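Local coordinates for protein cephalosporin acylase (Bacillus halodurans, PDB 2NLZ) that probably hydrolyses amide bonds of cephalosporin or gamma-glutamyl substrates, as a gamma-glutamyltranspeptidase-family member of the N-terminal nucleophile hydrolases, at residues T64-G69 and F373-Y378; S70-L75 and P120-A125; N86-A91 and G414-H419; S218-E223 and A245-E250. The protein carries 1 engineered substitution. All coordinates share one frame; numbering follows the deposited sequence.

Interaction 1 of 4, residues T64-G69 and F373-Y378; sequences TSNGIG and FIQSNY
N66 and S376 bring the two backbones together, their CA atoms 4.9 Å apart, where the irregular loop 64-69 passes almost at right angles (83°) to the end of strand 370-376. S65 O lies 4.0 Å from S376 CA. Among the side chains, the terminal amide of N66 lies across that of Q375, with N66 CG 3.6 Å from Q375 NE2 and the two amide planes 50° apart. The extended chain of Q375 beyond CG carries its amide up to N66, and W126 bonds to Q375 OE1, which fixes the far side of this group. With an alanine in place of N66, the Q375 amide would lose the group lying across it and would probably be freer to turn about its bond to W126. Further along, N377 turns its CB toward the loop and sets its amide beside the backbone of N66-G69, with ND2 3.6 Å from N66 O and OD1 3.2 Å from G69 O. The latter two atoms are both acceptors and do not bond. Instead S70 OG lies within hydrogen-bonding reach of both N377 OD1 and G67 O, two acceptors that compete for its one proton, while N377 ND2 is bonded to F381 O and A393 O. The chemistry is that of a buried polar seam, whose clear hydrogen bonds run to surrounding residues.

Interaction 2 of 4, residues S70-L75 and P120-A125; sequences SDAFAL and PGAPGA
S70 and A122 join the start of strand 71-78 to the first turn of helix 122-133, a strand-on-helix packing that fits the layered alpha-beta-beta-alpha fold of N-terminal nucleophile hydrolases. One backbone hydrogen bond makes the junction: A122 N gives its proton to S70 O at 3.0 Å, with a fairly straight angle of 162°, the donor being tilted 31° from the carbonyl plane. The helix turn itself is closed by A125 N bonding to G121 O. Apolar packing follows on the helix-facing side of the strand. The methyl of A72 points toward the helix and meets A122 CB at 3.8 Å and A125 CB at 4.2 Å; two alanines about a helical turn apart thus flank a third on the strand, which lets the helix lie close to it. A72 also touches F373 and Q375 of the adjacent strand 370-376. Van der Waals contact completes the interface around the loop before the helix. D71 CB lies 3.4 Å from G121 N, while the carboxylate is directed elsewhere: weak bonds link OD2 to H419 and OD1 to Q395 and G89. P120 leans its ring on the same carbonyl that A122 uses, CB lying 3.4 Å from S70 O.

Interaction 3 of 4, residues N86-A91 and G414-H419; sequences NGSGRA and GKRTYH
R90 and R416 meet with CA atoms 4.1 Å apart as the loop following strand 81-87 and the irregular segment 414-419, running 125° from one another, come together near A91 and G414. Backbone bonds hold this end: A91 N donates to K415 O at 2.8 Å, and G414 N donates weakly to A91 O. The side chain of R90 adds a third tie, its NE bonding to G414 O at 2.8 Å with an angle of 160°. That oxygen lies near the guanidinium plane, whereas the donor stands above the plane of the carbonyl. Bends at chi2 and chi3 of R90 bring the guanidinium edge to G414 O. One face of this guanidinium is covered by R416, whose CD sits 4.0 Å above the centre, and R416 NE comes to 3.6 Å from R90 NH1. E317 joins the pair, through a salt bridge to R416 NE and a long, weak ion pair with R90 NH1. A leucine at R90 would probably leave G414 O without this side-chain donor and remove the guanidinium that R416 packs on. Farther along, R416 NH1 approaches N86 CG to 3.5 Å. N86 OD1 is engaged by S88 N, 3.0 Å away, in an Asx turn that ends strand 81-87, and S88 OG rests 3.3 Å from H419 CD2. Around the contact, H419 packs edge-to-face with F73 of strand 71-78, while Y418, on the loop leading to strand 424-428, touches F308 and M312 of helix 294-314.

Interaction 4 of 4, residues S218-E223 and A245-E250; sequences SFYRGE and ACYRPE
R221 reaches from the end of helix 217-221 to A245, the last residue of helix 241-245, and its NE gives A245 O a hydrogen bond of 2.7 Å with an angle of 144°. The bend of the R221 chain at chi3 (90°) turns the guanidinium edge to this oxygen, and NH2 adds a weak second bond to it. R221 NH2 also lies 2.7 Å from Y247 O, which sits in the plane of the group, though at an angle too poor for a bond. Beside the arginine, the rings of Y220 and Y247 pack obliquely, with centroids 4.9 Å apart and planes at 36°. Y247 CD2 lies over one face of the Y220 ring, while F219 CD2 lies over the centre of the opposite face, 3.4 Å from the ring plane, so the Y220 ring is held between two aromatic neighbours.

Around this first layer, Y220 CB packs on one face of the R221 guanidinium and the poorly ordered R248 lies over the other. E217 supplies the countercharge in a salt bridge to R221 NH1, which would be expected to ease the approach of two arginines. Y247 is backed by P249, whose N is 3.6 Å above its ring plane. Both tyrosine hydroxyls extend to the start of helix 122-133 and the residues just before it: Y220 OH bonds to P120 O and G124 N, and Y247 OH weakly to G121 O. Side-chain binding of a helix C-terminal carbonyl thus joins helices 217-221 and 241-245, next to helix 122-133, within the gamma-glutamyltranspeptidase-family fold.

Overall arrangement
Interactions 1 to 3 involve the neighbouring antiparallel strands 370-376, 71-78 and 81-87, and interaction 4 lies just before strand 250-259, next to 81-87. Interactions 1 and 2 are about 9 Å apart between centres, and interactions 2 and 3 about 10 Å, whereas interactions 1 and 4 are about 18 Å apart. Along the chain, interactions 2 and 4 come in series within the loop closed by interaction 1, while interaction 3 crosses both interactions 1 and 2 and encloses interaction 4. Interaction 4 stands outermost, yet joins interaction 3 through the backbone of E250 and N86. Residues from early and late in the sequence are thereby woven into one compact region beside the central strands.

Interaction 1 of 4, residues T64-G69 and F373-Y378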
loop_
_atom_site.group_PDB
_atom_site.type_symbol
_atom_site.label_atom_id
_atom_site.label_comp_id
_atom_site.label_asym_id
_atom_site.label_seq_id
_atom_site.Cartn_x
_atom_site.Cartn_y
_atom_site.Cartn_z
ATOM N N THR D 64 31.875 -10.017 4.410
ATOM C CA THR D 64 31.012 -10.053 5.564
ATOM C C THR D 64 30.209 -11.337 5.624
ATOM O O THR D 64 29.569 -11.597 6.623
ATOM C CB THR D 64 30.039 -8.869 5.563
ATOM O OG1 THR D 64 29.295 -8.858 4.341
ATOM C CG2 THR D 64 30.791 -7.555 5.702
ATOM N N SER D 65 30.246 -12.141 4.565
ATOM C CA SER D 65 29.398 -13.335 4.470
ATOM C C SER D 65 30.175 -14.579 4.064
ATOM O O SER D 65 29.597 -15.623 3.753
ATOM C CB SER D 65 28.284 -13.099 3.449
ATOM O OG SER D 65 27.393 -12.101 3.897
ATOM N N ASN D 66 31.491 -14.479 4.098
ATOM C CA ASN D 66 32.285 -15.335 3.268
ATOM C C ASN D 66 33.746 -15.283 3.619
ATOM O O ASN D 66 34.166 -14.423 4.382
ATOM C CB ASN D 66 32.136 -14.821 1.849
ATOM C CG ASN D 66 32.253 -15.885 0.862
ATOM O OD1 ASN D 66 32.494 -15.627 -0.303
ATOM N ND2 ASN D 66 32.092 -17.121 1.314
ATOM N N GLY D 67 34.525 -16.187 3.036
ATOM C CA GLY D 67 35.979 -16.147 3.136
ATOM C C GLY D 67 36.627 -17.273 2.360
ATOM O O GLY D 67 35.959 -18.199 1.902
ATOM N N ILE D 68 37.942 -17.191 2.209
ATOM C CA ILE D 68 38.707 -18.278 1.614
ATOM C C ILE D 68 38.724 -19.437 2.602
ATOM O O ILE D 68 38.776 -20.601 2.213
ATOM C CB ILE D 68 40.135 -17.825 1.268
ATOM C CG1 ILE D 68 40.077 -16.424 0.650
ATOM C CG2 ILE D 68 40.838 -18.859 0.371
ATOM C CD1 ILE D 68 41.216 -16.064 -0.252
ATOM N N GLY D 69 38.643 -19.104 3.885
ATOM C CA GLY D 69 38.516 -20.104 4.938
ATOM C C GLY D 69 37.104 -20.617 5.179
ATOM O O GLY D 69 36.788 -21.069 6.284
ATOM N N PHE D 373 25.242 -23.159 -6.069
ATOM C CA PHE D 373 26.468 -23.094 -5.273
ATOM C C PHE D 373 26.279 -22.188 -4.091
ATOM O O PHE D 373 25.702 -21.116 -4.221
ATOM C CB PHE D 373 27.641 -22.549 -6.097
ATOM C CG PHE D 373 28.976 -22.707 -5.428
ATOM C CD1 PHE D 373 29.750 -23.843 -5.653
ATOM C CD2 PHE D 373 29.465 -21.728 -4.563
ATOM C CE1 PHE D 373 30.987 -23.998 -5.028
ATOM C CE2 PHE D 373 30.702 -21.877 -3.929
ATOM C CZ PHE D 373 31.468 -23.005 -4.169
ATOM N N ILE D 374 26.818 -22.600 -2.950
ATOM C CA ILE D 374 26.710 -21.818 -1.740
ATOM C C ILE D 374 27.947 -22.022 -0.848
ATOM O O ILE D 374 28.445 -23.144 -0.724
ATOM C CB ILE D 374 25.385 -22.173 -1.038
ATOM C CG1 ILE D 374 25.087 -21.249 0.135
ATOM C CG2 ILE D 374 25.364 -23.620 -0.645
ATOM C CD1 ILE D 374 23.627 -21.224 0.495
ATOM N N GLN D 375 28.473 -20.941 -0.266
ATOM C CA GLN D 375 29.585 -21.060 0.699
ATOM C C GLN D 375 29.476 -20.050 1.833
ATOM O O GLN D 375 28.912 -18.980 1.648
ATOM C CB GLN D 375 30.970 -20.982 0.018
ATOM C CG GLN D 375 31.341 -19.637 -0.550
ATOM C CD GLN D 375 32.636 -19.640 -1.310
ATOM O OE1 GLN D 375 33.014 -20.639 -1.915
ATOM N NE2 GLN D 375 33.322 -18.507 -1.304
ATOM N N SER D 376 30.027 -20.395 2.998
ATOM C CA SER D 376 29.927 -19.537 4.176
ATOM C C SER D 376 31.041 -19.742 5.209
ATOM O O SER D 376 31.618 -20.821 5.320
ATOM C CB SER D 376 28.560 -19.732 4.839
ATOM O OG SER D 376 28.466 -19.111 6.104
ATOM N N ASN D 377 31.318 -18.677 5.959
ATOM C CA ASN D 377 32.143 -18.728 7.156
ATOM C C ASN D 377 31.296 -18.930 8.411
ATOM O O ASN D 377 31.743 -18.666 9.524
ATOM C CB ASN D 377 32.953 -17.444 7.279
ATOM C CG ASN D 377 34.365 -17.601 6.763
ATOM O OD1 ASN D 377 34.693 -18.615 6.160
ATOM N ND2 ASN D 377 35.217 -16.600 7.010
ATOM N N TYR D 378 30.076 -19.422 8.204
ATOM C CA TYR D 378 29.022 -19.479 9.217
ATOM C C TYR D 378 28.637 -18.082 9.705
ATOM O O TYR D 378 27.871 -17.390 9.036
ATOM C CB TYR D 378 29.367 -20.444 10.351
ATOM C CG TYR D 378 28.246 -20.686 11.326
ATOM C CD1 TYR D 378 26.928 -20.839 10.892
ATOM C CD2 TYR D 378 28.501 -20.777 12.690
ATOM C CE1 TYR D 378 25.893 -21.062 11.803
ATOM C CE2 TYR D 378 27.477 -21.008 13.601
ATOM C CZ TYR D 378 26.180 -21.146 13.152
ATOM O OH TYR D 378 25.173 -21.372 14.060
#

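Interaction 2 of 4, residues S70-L75 and P120-A125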
loop_
_atom_site.group_PDB
_atom_site.type_symbol
_atom_site.label_atom_id
_atom_site.label_comp_id
_atom_site.label_asym_id
_atom_site.label_seq_id
_atom_site.Cartn_x
_atom_site.Cartn_y
_atom_site.Cartn_z
ATOM N N SER D 70 36.262 -20.557 4.145
ATOM C CA SER D 70 34.891 -21.073 4.214
ATOM C C SER D 70 34.852 -22.548 3.891
ATOM O O SER D 70 35.838 -23.105 3.418
ATOM C CB SER D 70 34.007 -20.339 3.204
ATOM O OG SER D 70 33.760 -18.999 3.602
ATOM N N ASP D 71 33.720 -23.191 4.150
ATOM C CA ASP D 71 33.408 -24.393 3.372
ATOM C C ASP D 71 32.260 -24.131 2.399
ATOM O O ASP D 71 31.639 -23.069 2.462
ATOM C CB ASP D 71 33.274 -25.701 4.192
ATOM C CG ASP D 71 32.528 -25.538 5.478
ATOM O OD1 ASP D 71 32.856 -26.293 6.412
ATOM O OD2 ASP D 71 31.627 -24.682 5.564
ATOM N N ALA D 72 32.018 -25.077 1.488
ATOM C CA ALA D 72 31.078 -24.880 0.381
ATOM C C ALA D 72 30.200 -26.098 0.107
ATOM O O ALA D 72 30.480 -27.188 0.584
ATOM C CB ALA D 72 31.840 -24.500 -0.877
ATOM N N PHE D 73 29.136 -25.901 -0.665
ATOM C CA PHE D 73 28.263 -26.994 -1.114
ATOM C C PHE D 73 27.772 -26.707 -2.530
ATOM O O PHE D 73 27.605 -25.536 -2.915
ATOM C CB PHE D 73 27.049 -27.144 -0.196
ATOM C CG PHE D 73 27.321 -27.888 1.086
ATOM C CD1 PHE D 73 27.073 -29.242 1.181
ATOM C CD2 PHE D 73 27.777 -27.215 2.221
ATOM C CE1 PHE D 73 27.294 -29.917 2.374
ATOM C CE2 PHE D 73 28.011 -27.885 3.421
ATOM C CZ PHE D 73 27.766 -29.237 3.495
ATOM N N ALA D 74 27.519 -27.764 -3.302
ATOM C CA ALA D 74 27.027 -27.586 -4.676
ATOM C C ALA D 74 26.124 -28.698 -5.168
ATOM O O ALA D 74 26.348 -29.873 -4.874
ATOM C CB ALA D 74 28.179 -27.380 -5.652
ATOM N N LEU D 75 25.082 -28.299 -5.893
ATOM C CA LEU D 75 24.319 -29.212 -6.718
ATOM C C LEU D 75 24.560 -28.790 -8.154
ATOM O O LEU D 75 24.177 -27.692 -8.561
ATOM C CB LEU D 75 22.827 -29.189 -6.377
ATOM C CG LEU D 75 22.364 -30.097 -5.227
ATOM C CD1 LEU D 75 20.878 -29.967 -4.959
ATOM C CD2 LEU D 75 22.715 -31.540 -5.532
ATOM N N PRO D 120 38.468 -25.556 6.543
ATOM C CA PRO D 120 37.822 -24.876 5.432
ATOM C C PRO D 120 37.785 -25.767 4.202
ATOM O O PRO D 120 38.830 -26.070 3.639
ATOM C CB PRO D 120 38.743 -23.681 5.171
ATOM C CG PRO D 120 39.489 -23.483 6.418
ATOM C CD PRO D 120 39.685 -24.851 6.976
ATOM N N GLY D 121 36.589 -26.177 3.791
ATOM C CA GLY D 121 36.435 -27.062 2.638
ATOM C C GLY D 121 36.273 -26.436 1.253
ATOM O O GLY D 121 36.382 -27.131 0.231
ATOM N N ALA D 122 36.018 -25.130 1.212
ATOM C CA ALA D 122 35.686 -24.437 -0.036
ATOM C C ALA D 122 36.784 -24.421 -1.102
ATOM O O ALA D 122 36.495 -24.724 -2.262
ATOM C CB ALA D 122 35.154 -23.014 0.231
ATOM N N PRO D 123 38.036 -24.067 -0.736
ATOM C CA PRO D 123 39.053 -24.097 -1.791
ATOM C C PRO D 123 39.190 -25.458 -2.484
ATOM O O PRO D 123 39.353 -25.508 -3.703
ATOM C CB PRO D 123 40.337 -23.722 -1.051
ATOM C CG PRO D 123 39.880 -22.958 0.123
ATOM C CD PRO D 123 38.608 -23.618 0.547
ATOM N N GLY D 124 39.090 -26.542 -1.722
ATOM C CA GLY D 124 39.128 -27.890 -2.293
ATOM C C GLY D 124 37.925 -28.169 -3.171
ATOM O O GLY D 124 38.044 -28.802 -4.231
ATOM N N ALA D 125 36.766 -27.686 -2.732
ATOM C CA ALA D 125 35.543 -27.790 -3.521
ATOM C C ALA D 125 35.657 -27.050 -4.850
ATOM O O ALA D 125 35.143 -27.514 -5.857
ATOM C CB ALA D 125 34.358 -27.288 -2.732
#

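Interaction 3 of 4, residues N86-A91 and G414-H419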
loop_
_atom_site.group_PDB
_atom_site.type_symbol
_atom_site.label_atom_id
_atom_site.label_comp_id
_atom_site.label_asym_id
_atom_site.label_seq_id
_atom_site.Cartn_x
_atom_site.Cartn_y
_atom_site.Cartn_z
ATOM N N ASN D 86 29.914 -32.210 -1.453
ATOM C CA ASN D 86 29.983 -31.876 -0.040
ATOM C C ASN D 86 31.346 -31.312 0.281
ATOM O O ASN D 86 32.263 -32.045 0.642
ATOM C CB ASN D 86 29.698 -33.099 0.845
ATOM C CG ASN D 86 29.448 -32.728 2.299
ATOM O OD1 ASN D 86 30.074 -31.815 2.830
ATOM N ND2 ASN D 86 28.517 -33.437 2.949
ATOM N N GLY D 87 31.476 -30.000 0.162
ATOM C CA GLY D 87 32.728 -29.365 0.490
ATOM C C GLY D 87 32.799 -28.917 1.931
ATOM O O GLY D 87 33.408 -27.898 2.220
ATOM N N SER D 88 32.172 -29.669 2.832
ATOM C CA SER D 88 32.195 -29.345 4.255
ATOM C C SER D 88 33.351 -30.051 4.926
ATOM O O SER D 88 33.474 -31.271 4.842
ATOM C CB SER D 88 30.892 -29.764 4.919
ATOM O OG SER D 88 30.974 -29.668 6.324
ATOM N N GLY D 89 34.195 -29.281 5.596
ATOM C CA GLY D 89 35.339 -29.848 6.286
ATOM C C GLY D 89 35.007 -30.367 7.667
ATOM O O GLY D 89 34.047 -29.920 8.296
ATOM N N ARG D 90 35.807 -31.313 8.144
ATOM C CA ARG D 90 35.562 -31.917 9.446
ATOM C C ARG D 90 36.305 -31.190 10.573
ATOM O O ARG D 90 37.143 -30.322 10.311
ATOM C CB ARG D 90 35.856 -33.428 9.414
ATOM C CG ARG D 90 37.191 -33.841 8.777
ATOM C CD ARG D 90 37.038 -35.088 7.900
ATOM N NE ARG D 90 35.945 -35.957 8.329
ATOM C CZ ARG D 90 35.241 -36.764 7.534
ATOM N NH1 ARG D 90 34.264 -37.498 8.046
ATOM N NH2 ARG D 90 35.490 -36.840 6.231
ATOM N N ALA D 91 35.964 -31.537 11.816
ATOM C CA ALA D 91 36.556 -30.945 13.011
ATOM C C ALA D 91 37.979 -31.422 13.172
ATOM O O ALA D 91 38.300 -32.540 12.764
ATOM C CB ALA D 91 35.750 -31.330 14.237
ATOM N N GLY D 414 37.319 -35.153 13.985
ATOM C CA GLY D 414 37.234 -35.650 12.614
ATOM C C GLY D 414 35.825 -35.829 12.102
ATOM O O GLY D 414 35.604 -36.476 11.085
ATOM N N LYS D 415 34.868 -35.250 12.815
ATOM C CA LYS D 415 33.467 -35.318 12.435
ATOM C C LYS D 415 33.067 -33.974 11.835
ATOM O O LYS D 415 33.555 -32.938 12.276
ATOM C CB LYS D 415 32.635 -35.624 13.677
ATOM C CG LYS D 415 31.128 -35.596 13.485
ATOM C CD LYS D 415 30.420 -35.709 14.827
ATOM C CE LYS D 415 28.958 -36.037 14.655
ATOM N NZ LYS D 415 28.244 -36.027 15.942
ATOM N N ARG D 416 32.208 -33.970 10.822
ATOM C CA ARG D 416 31.664 -32.696 10.350
ATOM C C ARG D 416 30.236 -32.486 10.855
ATOM O O ARG D 416 29.462 -33.443 10.978
ATOM C CB ARG D 416 31.780 -32.553 8.832
ATOM C CG ARG D 416 31.224 -33.716 8.084
ATOM C CD ARG D 416 32.190 -34.208 7.031
ATOM N NE ARG D 416 31.696 -35.460 6.467
ATOM C CZ ARG D 416 31.373 -35.631 5.189
ATOM N NH1 ARG D 416 31.510 -34.629 4.325
ATOM N NH2 ARG D 416 30.923 -36.804 4.772
ATOM N N THR D 417 29.909 -31.232 11.168
ATOM C CA THR D 417 28.677 -30.909 11.892
ATOM C C THR D 417 27.460 -30.663 11.005
ATOM O O THR D 417 27.589 -30.468 9.790
ATOM C CB THR D 417 28.857 -29.659 12.775
ATOM O OG1 THR D 417 27.615 -29.351 13.413
ATOM C CG2 THR D 417 29.317 -28.471 11.940
ATOM N N TYR D 418 26.289 -30.695 11.645
ATOM C CA TYR D 418 25.059 -30.120 11.127
ATOM C C TYR D 418 25.407 -28.793 10.472
ATOM O O TYR D 418 25.953 -27.892 11.120
ATOM C CB TYR D 418 24.087 -29.903 12.292
ATOM C CG TYR D 418 22.739 -29.308 11.943
ATOM C CD1 TYR D 418 22.557 -27.934 11.878
ATOM C CD2 TYR D 418 21.633 -30.123 11.718
ATOM C CE1 TYR D 418 21.322 -27.386 11.565
ATOM C CE2 TYR D 418 20.391 -29.588 11.409
ATOM C CZ TYR D 418 20.242 -28.217 11.334
ATOM O OH TYR D 418 19.015 -27.679 11.033
ATOM N N HIS D 419 25.096 -28.685 9.182
ATOM C CA HIS D 419 25.501 -27.538 8.369
ATOM C C HIS D 419 24.279 -26.790 7.859
ATOM O O HIS D 419 23.344 -27.408 7.368
ATOM C CB HIS D 419 26.353 -28.011 7.190
ATOM C CG HIS D 419 27.545 -27.150 6.925
ATOM N ND1 HIS D 419 27.459 -25.945 6.262
ATOM C CD2 HIS D 419 28.851 -27.318 7.230
ATOM C CE1 HIS D 419 28.662 -25.409 6.168
ATOM N NE2 HIS D 419 29.525 -26.221 6.750
#

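Interaction 4 of 4, residues S218-E223 and A245-E250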
loop_
_atom_site.group_PDB
_atom_site.type_symbol
_atom_site.label_atom_id
_atom_site.label_comp_id
_atom_site.label_asym_id
_atom_site.label_seq_id
_atom_site.Cartn_x
_atom_site.Cartn_y
_atom_site.Cartn_z
ATOM N N SER D 218 48.051 -26.128 -2.310
ATOM C CA SER D 218 48.820 -25.284 -1.410
ATOM C C SER D 218 48.086 -25.004 -0.114
ATOM O O SER D 218 48.717 -24.831 0.926
ATOM C CB SER D 218 49.151 -23.963 -2.084
ATOM O OG SER D 218 49.619 -23.027 -1.136
ATOM N N PHE D 219 46.755 -24.964 -0.191
ATOM C CA PHE D 219 45.892 -24.659 0.952
ATOM C C PHE D 219 45.853 -25.795 1.972
ATOM O O PHE D 219 45.832 -25.543 3.174
ATOM C CB PHE D 219 44.478 -24.346 0.460
ATOM C CG PHE D 219 43.555 -23.794 1.521
ATOM C CD1 PHE D 219 43.551 -22.434 1.819
ATOM C CD2 PHE D 219 42.658 -24.625 2.191
ATOM C CE1 PHE D 219 42.690 -21.909 2.789
ATOM C CE2 PHE D 219 41.801 -24.118 3.157
ATOM C CZ PHE D 219 41.817 -22.748 3.455
ATOM N N TYR D 220 45.848 -27.037 1.490
ATOM C CA TYR D 220 45.646 -28.207 2.352
ATOM C C TYR D 220 46.904 -29.006 2.694
ATOM O O TYR D 220 47.079 -29.446 3.833
ATOM C CB TYR D 220 44.627 -29.141 1.720
ATOM C CG TYR D 220 43.276 -28.516 1.564
ATOM C CD1 TYR D 220 42.439 -28.367 2.657
ATOM C CD2 TYR D 220 42.835 -28.073 0.323
ATOM C CE1 TYR D 220 41.199 -27.792 2.521
ATOM C CE2 TYR D 220 41.597 -27.502 0.176
ATOM C CZ TYR D 220 40.774 -27.364 1.278
ATOM O OH TYR D 220 39.523 -26.797 1.145
ATOM N N ARG D 221 47.765 -29.210 1.704
ATOM C CA ARG D 221 48.980 -29.990 1.904
ATOM C C ARG D 221 50.172 -29.323 1.217
ATOM O O ARG D 221 51.024 -29.986 0.627
ATOM C CB ARG D 221 48.773 -31.442 1.450
ATOM C CG ARG D 221 48.088 -31.608 0.107
ATOM C CD ARG D 221 47.375 -32.948 0.015
ATOM N NE ARG D 221 46.003 -32.862 0.497
ATOM C CZ ARG D 221 44.941 -32.676 -0.279
ATOM N NH1 ARG D 221 45.073 -32.558 -1.589
ATOM N NH2 ARG D 221 43.738 -32.612 0.258
ATOM N N GLY D 222 50.220 -27.996 1.319
ATOM C CA GLY D 222 51.280 -27.205 0.716
ATOM C C GLY D 222 51.707 -26.080 1.627
ATOM O O GLY D 222 51.642 -26.206 2.852
ATOM N N GLU D 223 52.125 -24.970 1.023
ATOM C CA GLU D 223 52.728 -23.862 1.760
ATOM C C GLU D 223 51.745 -23.066 2.628
ATOM O O GLU D 223 52.084 -22.650 3.736
ATOM C CB GLU D 223 53.470 -22.923 0.806
ATOM C CG GLU D 223 54.678 -22.258 1.451
ATOM C CD GLU D 223 54.659 -20.753 1.314
ATOM O OE1 GLU D 223 54.800 -20.255 0.178
ATOM O OE2 GLU D 223 54.506 -20.073 2.350
ATOM N N ALA D 245 45.562 -31.729 5.470
ATOM C CA ALA D 245 46.182 -32.657 4.518
ATOM C C ALA D 245 45.267 -33.770 4.013
ATOM O O ALA D 245 45.292 -34.100 2.826
ATOM C CB ALA D 245 47.451 -33.255 5.103
ATOM N N CYS D 246 44.461 -34.351 4.896
ATOM C CA CYS D 246 43.558 -35.406 4.446
ATOM C C CYS D 246 42.104 -34.967 4.296
ATOM O O CYS D 246 41.190 -35.794 4.339
ATOM C CB CYS D 246 43.711 -36.715 5.248
ATOM S SG CYS D 246 43.640 -36.593 7.034
ATOM N N TYR D 247 41.888 -33.673 4.093
ATOM C CA TYR D 247 40.584 -33.236 3.641
ATOM C C TYR D 247 40.428 -33.503 2.146
ATOM O O TYR D 247 41.287 -33.138 1.344
ATOM C CB TYR D 247 40.332 -31.750 3.927
ATOM C CG TYR D 247 39.148 -31.202 3.140
ATOM C CD1 TYR D 247 37.838 -31.540 3.475
ATOM C CD2 TYR D 247 39.344 -30.383 2.037
ATOM C CE1 TYR D 247 36.765 -31.054 2.738
ATOM C CE2 TYR D 247 38.281 -29.895 1.302
ATOM C CZ TYR D 247 37.001 -30.234 1.653
ATOM O OH TYR D 247 35.959 -29.741 0.911
ATOM N N ARG D 248 39.399 -34.197 1.720
ATOM C CA ARG D 248 38.923 -33.980 0.376
ATOM C C ARG D 248 37.450 -33.715 0.289
ATOM O O ARG D 248 36.665 -34.178 1.090
ATOM C CB ARG D 248 39.346 -35.073 -0.612
ATOM C CG ARG D 248 40.204 -36.187 -0.075
ATOM C CD ARG D 248 41.584 -36.360 -0.732
ATOM N NE ARG D 248 41.881 -35.381 -1.761
ATOM C CZ ARG D 248 43.085 -35.159 -2.280
ATOM N NH1 ARG D 248 44.139 -35.845 -1.872
ATOM N NH2 ARG D 248 43.237 -34.243 -3.218
ATOM N N PRO D 249 37.078 -32.925 -0.683
ATOM C CA PRO D 249 35.664 -32.735 -0.979
ATOM C C PRO D 249 35.060 -34.078 -1.367
ATOM O O PRO D 249 35.715 -34.881 -2.036
ATOM C CB PRO D 249 35.659 -31.755 -2.162
ATOM C CG PRO D 249 37.045 -31.639 -2.614
ATOM C CD PRO D 249 37.954 -32.103 -1.533
ATOM N N GLU D 250 33.840 -34.334 -0.910
ATOM C CA GLU D 250 33.202 -35.625 -1.119
ATOM C C GLU D 250 32.024 -35.476 -2.067
ATOM O O GLU D 250 31.100 -34.703 -1.803
ATOM C CB GLU D 250 32.761 -36.227 0.227
ATOM C CG GLU D 250 31.863 -37.466 0.138
ATOM C CD GLU D 250 31.573 -38.082 1.501
ATOM O OE1 GLU D 250 32.505 -38.151 2.327
ATOM O OE2 GLU D 250 30.422 -38.502 1.747
#